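PDB 2XZK: extracellular sialidase/neuraminidase, putative from Aspergillus fumigatus, which probably hydrolyses the glycosidic bonds of terminal sialic acids, with KDN as a likely preferred sugar, as an extracellular exo-acting sialidase. Local coordinates for residues Lys6-Tyr11 with Arg374-Trp379; Phe38-Val43 with Val185-Gly190; Glu229-Gln234 with Tyr241-Pro246. All coordinates share one frame; numbering follows the deposited sequence. Where two conformers were deposited one is given.

How the contacts relate
Contact 1 lies near the surface, where the two ends of the chain meet. Contacts 2 and 3 are buried and border the bound sugar acid at the middle of the propeller. Contact 2 sits almost at the centre of the chain, and contact 3 about 13 Å from it, centre to centre. The two touch where Pro187 packs on Glu229. The centre of contact 1 is 25 and 26 Å from theirs, and both fall inside the long loop that it closes. Contact 1 consists of polar bonds from a loop to a strand end and a helix cap. Contact 2 is apolar between its segments. Contact 3 is a hairpin with one salt bridge across it and one within a strand.

Contact 1. Residues Lys6-Tyr11 with Arg374-Trp379; sequences KSAAPY and RFNLSW
Tyr11 and Asn376 meet where the ends of the chain close a six-bladed beta-propeller. Strand 12-18, just after Tyr11, is the edge strand of the blade beside strand 368-375, so one blade is built from both ends of the chain. This is the velcro closure of propellers.

Asn376 is the N-cap of helix 377-381, and its side-chain amide both accepts and donates. Asn376 OD1 accepts two N-H groups: Tyr11 N at 2.8 Å and, as the capping bond, Trp379 N at 3.0 Å. They come from opposite faces of the amide, both well out of its plane. Asn376 ND2 donates to Ala9 O at 2.8 Å, close to the amide plane, with an N-H...O angle of 158°. CG stands between the backbone N and the carbonyl carbon (chi1 61°), which turns the amide back to both the helix start and the loop. The backbone Asn376 N donates to Tyr11 O at 3.2 Å. Phe375 CA makes a CA-H...O contact with this oxygen, and Trp379 CB packs on it.

Two residues on, Ser378 OG donates to Ala8 O at 2.7 Å, from above the carbonyl plane. The ring of Pro10 rests against the same hydroxyl.

At the far end the Tyr11 ring and the Arg374 guanidinium stand 79° apart. NH2 of Arg374 also forms a salt bridge with Asp346, and Lys348 makes a cation-pi contact with the Tyr11 ring. Arg374 grips the tyrosine side-on: NH2 at 3.0 Å and NE at 3.2 Å both donate to Tyr11 OH, which lies near the guanidinium plane.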
# COMPACT_ATOMS: atom_id res chain seq x y z
N LYS A 6 10.97 23.66 -5.96
CA LYS A 6 10.06 24.16 -7.00
C LYS A 6 10.81 24.67 -8.25
O LYS A 6 10.24 24.74 -9.34
CB LYS A 6 9.18 25.27 -6.42
CG LYS A 6 8.03 25.69 -7.31
CD LYS A 6 7.13 26.66 -6.57
CE LYS A 6 5.91 27.03 -7.41
NZ LYS A 6 5.14 28.13 -6.75
N SER A 7 12.10 24.98 -8.08
CA SER A 7 12.92 25.55 -9.15
C SER A 7 13.48 24.51 -10.11
O SER A 7 13.96 24.85 -11.20
CB SER A 7 14.04 26.40 -8.56
OG SER A 7 13.51 27.56 -7.94
N ALA A 8 13.44 23.23 -9.72
CA ALA A 8 13.86 22.15 -10.61
C ALA A 8 12.88 22.05 -11.77
O ALA A 8 11.74 22.45 -11.65
CB ALA A 8 13.90 20.83 -9.86
N ALA A 9 13.33 21.50 -12.90
CA ALA A 9 12.43 21.23 -14.01
C ALA A 9 11.40 20.21 -13.54
O ALA A 9 11.77 19.15 -13.02
CB ALA A 9 13.21 20.71 -15.23
N PRO A 10 10.09 20.54 -13.68
CA PRO A 10 9.08 19.56 -13.26
C PRO A 10 9.20 18.28 -14.06
O PRO A 10 9.52 18.31 -15.25
CB PRO A 10 7.75 20.26 -13.57
CG PRO A 10 8.08 21.70 -13.67
CD PRO A 10 9.49 21.80 -14.14
N TYR A 11 8.96 17.16 -13.41
CA TYR A 11 9.07 15.87 -14.08
C TYR A 11 7.90 14.99 -13.67
O TYR A 11 7.60 14.87 -12.49
CB TYR A 11 10.37 15.20 -13.67
CG TYR A 11 10.51 13.75 -14.13
CD1 TYR A 11 9.93 12.72 -13.39
CD2 TYR A 11 11.24 13.43 -15.26
CE1 TYR A 11 10.05 11.40 -13.79
CE2 TYR A 11 11.38 12.10 -15.66
CZ TYR A 11 10.78 11.09 -14.92
OH TYR A 11 10.92 9.79 -15.29
N ARG A 374 6.01 8.28 -11.54
CA ARG A 374 7.17 8.93 -10.99
C ARG A 374 6.96 10.42 -11.17
O ARG A 374 6.52 10.86 -12.23
CB ARG A 374 8.43 8.49 -11.72
CG ARG A 374 8.88 7.06 -11.41
CD ARG A 374 9.71 6.49 -12.56
NE ARG A 374 10.67 7.46 -13.10
CZ ARG A 374 11.81 7.81 -12.51
NH1 ARG A 374 12.17 7.26 -11.35
NH2 ARG A 374 12.59 8.72 -13.08
N PHE A 375 7.24 11.20 -10.13
CA PHE A 375 7.19 12.66 -10.27
C PHE A 375 8.12 13.27 -9.24
O PHE A 375 8.38 12.67 -8.21
CB PHE A 375 5.76 13.22 -10.11
CG PHE A 375 4.96 12.60 -8.99
CD1 PHE A 375 5.05 13.09 -7.69
CD2 PHE A 375 4.07 11.54 -9.25
CE1 PHE A 375 4.33 12.53 -6.65
CE2 PHE A 375 3.34 10.96 -8.21
CZ PHE A 375 3.46 11.46 -6.90
N ASN A 376 8.65 14.45 -9.54
CA ASN A 376 9.48 15.12 -8.55
C ASN A 376 8.68 16.13 -7.72
O ASN A 376 7.50 16.38 -8.02
CB ASN A 376 10.74 15.73 -9.20
CG ASN A 376 10.43 16.79 -10.25
OD1 ASN A 376 9.28 17.05 -10.59
ND2 ASN A 376 11.48 17.39 -10.80
N LEU A 377 9.31 16.67 -6.69
CA LEU A 377 8.67 17.68 -5.85
C LEU A 377 8.23 18.87 -6.69
O LEU A 377 7.15 19.43 -6.44
CB LEU A 377 9.61 18.14 -4.74
CG LEU A 377 9.88 17.12 -3.64
CD1 LEU A 377 10.99 17.62 -2.72
CD2 LEU A 377 8.62 16.82 -2.85
N SER A 378 9.07 19.27 -7.65
CA SER A 378 8.77 20.39 -8.52
C SER A 378 7.42 20.19 -9.22
O SER A 378 6.63 21.13 -9.34
CB SER A 378 9.88 20.61 -9.55
OG SER A 378 9.49 21.60 -10.48
N TRP A 379 7.15 18.96 -9.64
CA TRP A 379 5.88 18.68 -10.31
C TRP A 379 4.71 18.93 -9.37
O TRP A 379 3.72 19.57 -9.76
CB TRP A 379 5.83 17.26 -10.89
CG TRP A 379 4.54 17.01 -11.61
CD1 TRP A 379 4.26 17.33 -12.92
CD2 TRP A 379 3.35 16.41 -11.08
NE1 TRP A 379 2.96 16.97 -13.22
CE2 TRP A 379 2.39 16.40 -12.12
CE3 TRP A 379 3.00 15.88 -9.82
CZ2 TRP A 379 1.09 15.87 -11.94
CZ3 TRP A 379 1.72 15.36 -9.64
CH2 TRP A 379 0.78 15.37 -10.69

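Contact 2. Residues Phe38-Val43 with Val185-Gly190; sequences FRIPAV and VGPGNG. With FKD (3-deoxy-3-fluoro-D-erythro-alpha-L-manno-non-2-ulopyranosonic acid), chain C.
Ile40 and Pro187 make the apolar part of this contact. Methyl CG2 of Ile40 lies 3.5 Å from Pro187 CB and nearly as close to CG, and the two side chains cross at a slant. CG2 is anti to the backbone N, which sends it toward the proline while the CG1 branch goes elsewhere. Tyr338 packs on both residues.

The backbones meet by packing alone, and the two segments share no hydrogen bond. Ala42 CB sits 3.2 Å from Gly188 O, a methyl against a carbonyl oxygen. The polar groups are served by other parts of the fold. Ile40 N bonds to Glu354, Pro187 O takes an N-H from Gln277, and Gly188 is backbone-bonded to Pro105. The loop 185-190 is sharply bent. Its Gly186-Pro187 peptide is cis, and Gly186 and Gly188 both have positive phi.

The charged interaction belongs to Arg39 and the bound sugar acid FKD. NH2 of Arg39 donates to FKD O1A at 2.8 Å, and NH1 of Arg39 to the same FKD O1A at 3.1 Å. Both use the outer end of the guanidinium, and the oxygen lies near its plane. A bend at chi3 (64°) turns this end to the carboxylate. NE forms a salt bridge with Glu354, which helps fix the rotation of the group. CD1 of Ile40 lies over the centre of one guanidinium face, 3.7 Å above it. The same Ile40 CD1 is 3.6 Å from FKD O4, so one methyl backs the arginine and also lines the sugar pocket.

Residues 38-41 read Phe-Arg-Ile-Pro, the FRIP motif of sialidases. Its arginine, with Arg245 and Arg302, matches the arginine triad that holds the substrate carboxylate at the centre of the sialidase propeller.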
# COMPACT_ATOMS: atom_id res chain seq x y z
N PHE A 38 -5.94 -6.44 -10.88
CA PHE A 38 -4.88 -6.19 -9.92
C PHE A 38 -5.31 -5.06 -9.01
O PHE A 38 -5.73 -4.01 -9.48
CB PHE A 38 -3.58 -5.85 -10.65
CG PHE A 38 -3.04 -6.99 -11.45
CD1 PHE A 38 -2.33 -8.00 -10.82
CD2 PHE A 38 -3.28 -7.09 -12.82
CE1 PHE A 38 -1.83 -9.08 -11.53
CE2 PHE A 38 -2.78 -8.18 -13.55
CZ PHE A 38 -2.05 -9.17 -12.90
N ARG A 39 -5.22 -5.30 -7.71
CA ARG A 39 -5.63 -4.31 -6.72
C ARG A 39 -4.64 -4.33 -5.57
O ARG A 39 -3.80 -5.23 -5.47
CB ARG A 39 -7.05 -4.59 -6.20
CG ARG A 39 -8.17 -4.22 -7.17
CD ARG A 39 -9.48 -3.94 -6.44
NE ARG A 39 -9.31 -2.77 -5.60
CZ ARG A 39 -9.94 -2.54 -4.46
NH1 ARG A 39 -10.87 -3.38 -4.00
NH2 ARG A 39 -9.64 -1.43 -3.77
N ILE A 40 -4.75 -3.33 -4.71
CA ILE A 40 -4.08 -3.28 -3.40
C ILE A 40 -2.55 -3.18 -3.53
O ILE A 40 -1.81 -4.10 -3.16
CB ILE A 40 -4.49 -4.47 -2.47
CG1 ILE A 40 -5.98 -4.87 -2.65
CG2 ILE A 40 -4.17 -4.16 -1.02
CD1 ILE A 40 -7.00 -3.76 -2.45
N PRO A 41 -2.07 -2.05 -4.09
CA PRO A 41 -0.66 -1.91 -4.38
C PRO A 41 0.21 -1.68 -3.15
O PRO A 41 -0.26 -1.14 -2.16
CB PRO A 41 -0.59 -0.65 -5.25
CG PRO A 41 -1.78 0.16 -4.80
CD PRO A 41 -2.84 -0.87 -4.56
N ALA A 42 1.47 -2.08 -3.24
CA ALA A 42 2.48 -1.68 -2.27
C ALA A 42 3.80 -1.55 -3.00
O ALA A 42 4.10 -2.36 -3.87
CB ALA A 42 2.60 -2.72 -1.15
N VAL A 43 4.57 -0.52 -2.69
CA VAL A 43 5.87 -0.30 -3.33
C VAL A 43 6.97 0.13 -2.36
O VAL A 43 6.74 0.96 -1.45
CB VAL A 43 5.74 0.70 -4.52
CG1 VAL A 43 5.38 2.11 -4.02
CG2 VAL A 43 7.02 0.70 -5.37
N VAL A 185 -3.41 -6.05 7.77
CA VAL A 185 -2.13 -5.37 7.89
C VAL A 185 -2.03 -4.38 6.73
O VAL A 185 -2.45 -4.68 5.62
CB VAL A 185 -0.94 -6.37 7.93
CG1 VAL A 185 -0.80 -7.19 6.62
CG2 VAL A 185 0.35 -5.64 8.25
N GLY A 186 -1.54 -3.17 7.02
CA GLY A 186 -1.55 -2.09 6.03
C GLY A 186 -2.92 -1.96 5.38
O GLY A 186 -3.93 -1.84 6.09
N PRO A 187 -3.00 -2.04 4.04
CA PRO A 187 -1.92 -2.33 3.09
C PRO A 187 -1.11 -1.08 2.73
O PRO A 187 -1.61 0.03 2.87
CB PRO A 187 -2.68 -2.84 1.86
CG PRO A 187 -3.96 -2.04 1.89
CD PRO A 187 -4.31 -1.96 3.37
N GLY A 188 0.12 -1.27 2.30
CA GLY A 188 0.94 -0.17 1.83
C GLY A 188 2.41 -0.36 2.16
O GLY A 188 3.18 -0.84 1.33
N ASN A 189 2.80 0.06 3.36
CA ASN A 189 4.19 -0.08 3.78
C ASN A 189 4.36 0.12 5.27
O ASN A 189 3.55 0.80 5.92
CB ASN A 189 5.15 0.90 3.05
CG ASN A 189 4.93 2.36 3.45
OD1 ASN A 189 4.01 3.03 2.94
ND2 ASN A 189 5.77 2.87 4.34
N GLY A 190 5.41 -0.50 5.79
CA GLY A 190 5.97 -0.18 7.10
C GLY A 190 7.17 0.74 6.95
O GLY A 190 7.53 1.14 5.82
C1 FKD C . -11.73 -1.30 -0.53
F1 FKD C . -11.37 -3.99 -1.10
C2 FKD C . -10.83 -2.20 0.32
C3 FKD C . -10.30 -3.41 -0.48
C4 FKD C . -9.56 -4.35 0.47
O4 FKD C . -9.22 -5.53 -0.25
C5 FKD C . -10.40 -4.71 1.71
O5 FKD C . -9.66 -5.53 2.60
C6 FKD C . -10.84 -3.43 2.44
O6 FKD C . -11.52 -2.58 1.51
C7 FKD C . -11.81 -3.63 3.62
O7 FKD C . -13.03 -4.20 3.15
C8 FKD C . -12.14 -2.29 4.30
O8 FKD C . -10.95 -1.72 4.84
C9 FKD C . -13.17 -2.43 5.43
O9 FKD C . -12.68 -3.34 6.41
O1A FKD C . -11.63 -1.35 -1.77
O1B FKD C . -12.49 -0.50 0.07

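Contact 3. Residues Glu229-Gln234 with Tyr241-Pro246; sequences EGTIVQ and YRNDRP. With FKD (3-deoxy-3-fluoro-D-erythro-alpha-L-manno-non-2-ulopyranosonic acid), chain C.
Glu229 and Arg245 lie side by side and point the same way, with carboxylate and guanidinium planes 79° apart. Arg245 NH1 donates to Glu229 OE1 at 3.0 Å, from above the carboxylate plane, in a salt bridge. The chain of Arg245, extended from CG to NE, carries the guanidinium to the ligand. NH1 and NH2 of Arg245 each bond FKD O1B at 3.0 Å, while FKD O8 sits over the centre of one guanidinium face. A water accepts from Glu229 N and donates to Arg245 O.

Arg242 turns back on its own strand, bent at chi2 and chi3. Side-on, Arg242 NE meets Asp244 OD1 and Arg242 NH2 meets Asp244 OD2, both at 2.8 Å. Arg242 NH2 also donates to Ala202 O, and Asp244 OD2 accepts from Gly227 N. Arg242 NH2 lies 3.5 Å from Gly230 CA. The side chain of Ile232 slants across that of Arg242, CD1 against CD.

Thr231 runs alongside Asn243, and Thr231 OG1 donates to a lone pair of Asn243 O at 2.8 Å. Methyl CG1 of Val233 meets Tyr241 CD1 at 3.4 Å, and these side chains also cross.

Ile232 and Arg242 are a non-hydrogen-bonded pair, Val233 and Tyr241 a hydrogen-bonded one. The arrangement is an antiparallel beta hairpin of a propeller blade. Arg245, just past its second strand, binds the ligand carboxylate and probably belongs to the arginine triad of sialidases.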
# COMPACT_ATOMS: atom_id res chain seq x y z
N GLU A 229 -7.43 -0.01 8.35
CA GLU A 229 -6.40 0.22 7.33
C GLU A 229 -5.61 1.45 7.67
O GLU A 229 -6.05 2.59 7.44
CB GLU A 229 -7.00 0.34 5.92
CG GLU A 229 -7.48 -0.99 5.35
CD GLU A 229 -7.83 -0.91 3.88
OE1 GLU A 229 -8.11 0.21 3.39
OE2 GLU A 229 -7.80 -1.98 3.23
N GLY A 230 -4.44 1.21 8.25
CA GLY A 230 -3.61 2.27 8.80
C GLY A 230 -2.41 2.59 7.93
O GLY A 230 -1.96 1.77 7.13
N THR A 231 -1.94 3.83 8.06
CA THR A 231 -0.62 4.23 7.54
C THR A 231 0.21 4.80 8.68
O THR A 231 -0.35 5.30 9.66
CB THR A 231 -0.70 5.26 6.37
OG1 THR A 231 -0.92 6.58 6.89
CG2 THR A 231 -1.80 4.89 5.37
N ILE A 232 1.52 4.71 8.55
CA ILE A 232 2.45 5.17 9.58
C ILE A 232 3.58 5.96 8.93
O ILE A 232 4.08 5.61 7.85
CB ILE A 232 3.04 3.98 10.42
CG1 ILE A 232 3.77 4.49 11.68
CG2 ILE A 232 3.96 3.11 9.59
CD1 ILE A 232 2.86 4.73 12.89
N VAL A 233 3.97 7.04 9.60
CA VAL A 233 5.17 7.76 9.19
C VAL A 233 5.85 8.28 10.44
O VAL A 233 5.20 8.50 11.47
CB VAL A 233 4.85 8.91 8.21
CG1 VAL A 233 4.49 10.22 8.97
CG2 VAL A 233 6.01 9.17 7.26
N GLN A 234 7.16 8.48 10.34
CA GLN A 234 7.87 9.22 11.36
C GLN A 234 7.97 10.66 10.88
O GLN A 234 8.54 10.94 9.82
CB GLN A 234 9.25 8.63 11.63
CG GLN A 234 9.95 9.25 12.82
CD GLN A 234 11.29 8.60 13.13
OE1 GLN A 234 11.96 8.03 12.25
NE2 GLN A 234 11.70 8.71 14.38
N TYR A 241 3.26 8.90 13.64
CA TYR A 241 2.05 9.49 13.09
C TYR A 241 1.27 8.39 12.38
O TYR A 241 1.78 7.79 11.42
CB TYR A 241 2.49 10.62 12.14
CG TYR A 241 1.45 11.23 11.21
CD1 TYR A 241 1.22 10.69 9.94
CD2 TYR A 241 0.78 12.40 11.56
CE1 TYR A 241 0.31 11.27 9.07
CE2 TYR A 241 -0.14 12.99 10.69
CZ TYR A 241 -0.36 12.43 9.46
OH TYR A 241 -1.28 13.00 8.60
N ARG A 242 0.08 8.07 12.90
CA ARG A 242 -0.86 7.18 12.22
C ARG A 242 -1.88 8.02 11.47
O ARG A 242 -2.42 8.98 12.02
CB ARG A 242 -1.61 6.27 13.20
CG ARG A 242 -0.86 5.02 13.68
CD ARG A 242 -0.84 3.92 12.62
NE ARG A 242 -2.16 3.34 12.34
CZ ARG A 242 -2.48 2.06 12.53
NH1 ARG A 242 -1.58 1.21 13.00
NH2 ARG A 242 -3.70 1.64 12.25
N ASN A 243 -2.11 7.67 10.21
CA ASN A 243 -3.12 8.33 9.39
C ASN A 243 -3.95 7.23 8.73
O ASN A 243 -3.52 6.54 7.79
CB ASN A 243 -2.43 9.27 8.37
CG ASN A 243 -3.40 9.99 7.47
OD1 ASN A 243 -4.40 9.43 7.04
ND2 ASN A 243 -3.08 11.25 7.16
N ASP A 244 -5.15 7.03 9.27
CA ASP A 244 -5.94 5.84 8.99
C ASP A 244 -7.18 6.15 8.19
O ASP A 244 -7.74 7.25 8.27
CB ASP A 244 -6.37 5.18 10.30
CG ASP A 244 -5.23 4.53 11.06
OD1 ASP A 244 -4.03 4.79 10.77
OD2 ASP A 244 -5.56 3.75 11.99
N ARG A 245 -7.61 5.16 7.41
CA ARG A 245 -8.90 5.19 6.72
C ARG A 245 -10.04 5.22 7.76
O ARG A 245 -10.04 4.44 8.71
CB ARG A 245 -9.00 3.94 5.85
CG ARG A 245 -10.37 3.66 5.28
CD ARG A 245 -10.31 2.40 4.45
NE ARG A 245 -11.64 1.98 4.01
CZ ARG A 245 -11.86 1.16 2.99
NH1 ARG A 245 -10.85 0.69 2.27
NH2 ARG A 245 -13.11 0.83 2.68
N PRO A 246 -10.99 6.15 7.59
CA PRO A 246 -12.12 6.19 8.52
C PRO A 246 -13.12 5.05 8.28
O PRO A 246 -13.22 4.52 7.16
CB PRO A 246 -12.78 7.53 8.20
CG PRO A 246 -12.52 7.71 6.74
CD PRO A 246 -11.10 7.21 6.56
C1 FKD C . -11.73 -1.30 -0.53
F1 FKD C . -11.37 -3.99 -1.10
C2 FKD C . -10.83 -2.20 0.32
C3 FKD C . -10.30 -3.41 -0.48
C4 FKD C . -9.56 -4.35 0.47
O4 FKD C . -9.22 -5.53 -0.25
C5 FKD C . -10.40 -4.71 1.71
O5 FKD C . -9.66 -5.53 2.60
C6 FKD C . -10.84 -3.43 2.44
O6 FKD C . -11.52 -2.58 1.51
C7 FKD C . -11.81 -3.63 3.62
O7 FKD C . -13.03 -4.20 3.15
C8 FKD C . -12.14 -2.29 4.30
O8 FKD C . -10.95 -1.72 4.84
C9 FKD C . -13.17 -2.43 5.43
O9 FKD C . -12.68 -3.34 6.41
O1A FKD C . -11.63 -1.35 -1.77
O1B FKD C . -12.49 -0.50 0.07
O HOH W 1 -9.89 1.68 8.42